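Local coordinates for protein tetraacyldisaccharide 4'-kinase (Aquifex aeolicus, PDB 4ITM) that probably transfers the gamma-phosphate of ATP to the 4'-position of a tetraacyldisaccharide 1-phosphate, forming lipid IVA in lipid A biosynthesis, at residues L150-L155 against A182-Y187. Residues are numbered along the deposited sequence; the frame is centred on the assembly and turned at random.
Sequences LNILLL and ALVLTY. With ATP (adenosine-5'-triphosphate), chain B.
Leu153 and Leu155 carry most of the backbone bonding between strand 150-156 and strand 182-186, which run parallel. Leu153 N gives a nearly straight bond to Ala182 O (2.9 Å, 174° at the hydrogen), and Leu153 O takes Val184 N. Leu155 N then binds Val184 O, and Leu155 O receives Thr186 N at 2.8 Å. At the start of the ladder Ala182 N reaches Asn151 O only weakly.

Apolar contacts occur on both faces. On one, Val184 touches two neighbours: its CG2 meets Ile152 CG2 at 3.7 Å, and its CB meets Leu154 CD2, also at 3.7 Å. Phe54 of helix 51-61 touches all three side chains. On the other face, Leu183 CD2 lies 3.9 Å from Leu153 CB. In Leu183, CG anti to the carbonyl carbon (chi1 -53°), with chi2 at 176°, brings CD2 nearer the neighbouring strand.

Near the nucleotide, Thr186 and Tyr187 add polar side-chain contacts. Thr186 OG1 bonds Ser49 O of the predicted ATP-binding loop. Tyr187 OH donates to ATP O1B, 2.5 Å away in the ring plane. A phenylalanine here would probably leave that beta-phosphate oxygen without this donor.

Parallel strands beside the P-loop and its helix, with Tyr187 reaching the nucleotide, fit a P-loop NTPase fold.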
# COMPACT_ATOMS: atom_id res chain seq x y z
N LEU A 150 13.71 -3.69 -10.44
CA LEU A 150 12.46 -4.25 -10.91
C LEU A 150 11.37 -3.23 -10.61
O LEU A 150 11.07 -2.93 -9.45
CB LEU A 150 12.18 -5.60 -10.25
CG LEU A 150 10.83 -6.26 -10.60
CD1 LEU A 150 10.67 -6.48 -12.13
CD2 LEU A 150 10.68 -7.57 -9.86
N ASN A 151 10.79 -2.69 -11.68
CA ASN A 151 9.83 -1.61 -11.57
C ASN A 151 8.44 -2.16 -11.79
O ASN A 151 8.02 -2.36 -12.92
CB ASN A 151 10.15 -0.54 -12.63
CG ASN A 151 9.64 0.85 -12.26
OD1 ASN A 151 9.36 1.14 -11.09
ND2 ASN A 151 9.53 1.73 -13.26
N ILE A 152 7.72 -2.43 -10.70
CA ILE A 152 6.38 -3.00 -10.79
C ILE A 152 5.30 -1.90 -10.72
O ILE A 152 5.31 -1.07 -9.83
CB ILE A 152 6.15 -4.04 -9.68
CG1 ILE A 152 7.22 -5.14 -9.74
CG2 ILE A 152 4.73 -4.63 -9.79
CD1 ILE A 152 7.08 -6.16 -8.59
N LEU A 153 4.39 -1.88 -11.69
CA LEU A 153 3.34 -0.86 -11.70
C LEU A 153 1.98 -1.51 -11.51
O LEU A 153 1.63 -2.45 -12.23
CB LEU A 153 3.36 -0.06 -13.02
CG LEU A 153 2.24 0.98 -13.21
CD1 LEU A 153 2.37 2.08 -12.18
CD2 LEU A 153 2.23 1.57 -14.64
N LEU A 154 1.21 -1.03 -10.52
CA LEU A 154 -0.15 -1.50 -10.30
C LEU A 154 -1.10 -0.65 -11.13
O LEU A 154 -0.99 0.56 -11.16
CB LEU A 154 -0.57 -1.37 -8.84
CG LEU A 154 0.37 -1.92 -7.76
CD1 LEU A 154 -0.18 -1.57 -6.41
CD2 LEU A 154 0.51 -3.41 -7.88
N LEU A 155 -2.06 -1.30 -11.75
CA LEU A 155 -2.97 -0.64 -12.64
C LEU A 155 -4.35 -1.22 -12.39
O LEU A 155 -4.51 -2.44 -12.36
CB LEU A 155 -2.54 -0.93 -14.08
CG LEU A 155 -2.77 0.14 -15.13
CD1 LEU A 155 -2.06 1.41 -14.75
CD2 LEU A 155 -2.28 -0.38 -16.47
N ALA A 182 6.98 -4.72 -15.17
CA ALA A 182 5.86 -5.64 -15.01
C ALA A 182 4.61 -4.91 -14.54
O ALA A 182 4.69 -3.94 -13.78
CB ALA A 182 6.21 -6.74 -14.05
N LEU A 183 3.45 -5.38 -14.99
CA LEU A 183 2.18 -4.83 -14.57
C LEU A 183 1.42 -5.82 -13.70
O LEU A 183 1.43 -7.02 -13.96
CB LEU A 183 1.32 -4.44 -15.77
CG LEU A 183 2.01 -3.51 -16.78
CD1 LEU A 183 1.15 -3.24 -18.00
CD2 LEU A 183 2.37 -2.22 -16.09
N VAL A 184 0.79 -5.30 -12.66
CA VAL A 184 -0.10 -6.08 -11.82
C VAL A 184 -1.47 -5.46 -11.95
O VAL A 184 -1.65 -4.28 -11.63
CB VAL A 184 0.37 -6.09 -10.36
CG1 VAL A 184 -0.62 -6.85 -9.47
CG2 VAL A 184 1.75 -6.70 -10.27
N LEU A 185 -2.43 -6.21 -12.48
CA LEU A 185 -3.76 -5.66 -12.72
C LEU A 185 -4.63 -5.87 -11.48
O LEU A 185 -4.87 -7.00 -11.06
CB LEU A 185 -4.39 -6.30 -13.96
CG LEU A 185 -3.54 -6.21 -15.23
CD1 LEU A 185 -4.33 -6.66 -16.45
CD2 LEU A 185 -2.98 -4.81 -15.46
N THR A 186 -5.08 -4.76 -10.89
CA THR A 186 -5.76 -4.79 -9.60
C THR A 186 -7.22 -4.37 -9.64
O THR A 186 -7.76 -4.00 -10.69
CB THR A 186 -5.04 -3.92 -8.56
OG1 THR A 186 -5.20 -2.54 -8.90
CG2 THR A 186 -3.56 -4.28 -8.48
N TYR A 187 -7.85 -4.44 -8.47
CA TYR A 187 -9.29 -4.25 -8.33
C TYR A 187 -10.09 -5.25 -9.20
O TYR A 187 -11.15 -4.93 -9.72
CB TYR A 187 -9.68 -2.80 -8.61
CG TYR A 187 -9.40 -1.88 -7.44
CD1 TYR A 187 -8.10 -1.72 -6.94
CD2 TYR A 187 -10.43 -1.17 -6.82
CE1 TYR A 187 -7.84 -0.88 -5.85
CE2 TYR A 187 -10.19 -0.33 -5.75
CZ TYR A 187 -8.90 -0.18 -5.26
OH TYR A 187 -8.68 0.65 -4.20
PG ATP B . -3.95 0.99 -0.34
O1G ATP B . -3.69 1.94 -1.47
O2G ATP B . -2.90 -0.06 -0.09
O3G ATP B . -4.44 1.65 0.93
PB ATP B . -6.53 0.61 -1.56
O1B ATP B . -6.43 0.40 -3.05
O2B ATP B . -6.89 1.98 -1.05
O3B ATP B . -5.21 0.09 -0.79
PA ATP B . -7.66 -2.00 -0.93
O1A ATP B . -9.06 -2.25 -1.41
O2A ATP B . -6.53 -2.69 -1.65
O3A ATP B . -7.61 -0.39 -0.94
O5' ATP B . -7.58 -2.37 0.64
C5' ATP B . -8.22 -1.52 1.60
C4' ATP B . -7.41 -1.35 2.88
O4' ATP B . -7.33 -2.58 3.63
C3' ATP B . -5.98 -0.90 2.62
O3' ATP B . -5.90 0.53 2.57
C2' ATP B . -5.19 -1.54 3.76
O2' ATP B . -5.26 -0.76 4.96
C1' ATP B . -5.99 -2.79 4.10
N9 ATP B . -5.52 -4.00 3.38
C8 ATP B . -4.96 -4.04 2.15
N7 ATP B . -4.68 -5.31 1.78
C5 ATP B . -5.08 -6.10 2.80
C6 ATP B . -5.07 -7.56 3.07
N6 ATP B . -4.58 -8.43 2.15
N1 ATP B . -5.57 -7.98 4.26
C2 ATP B . -6.07 -7.11 5.17
N3 ATP B . -6.11 -5.78 5.00
C4 ATP B . -5.63 -5.24 3.85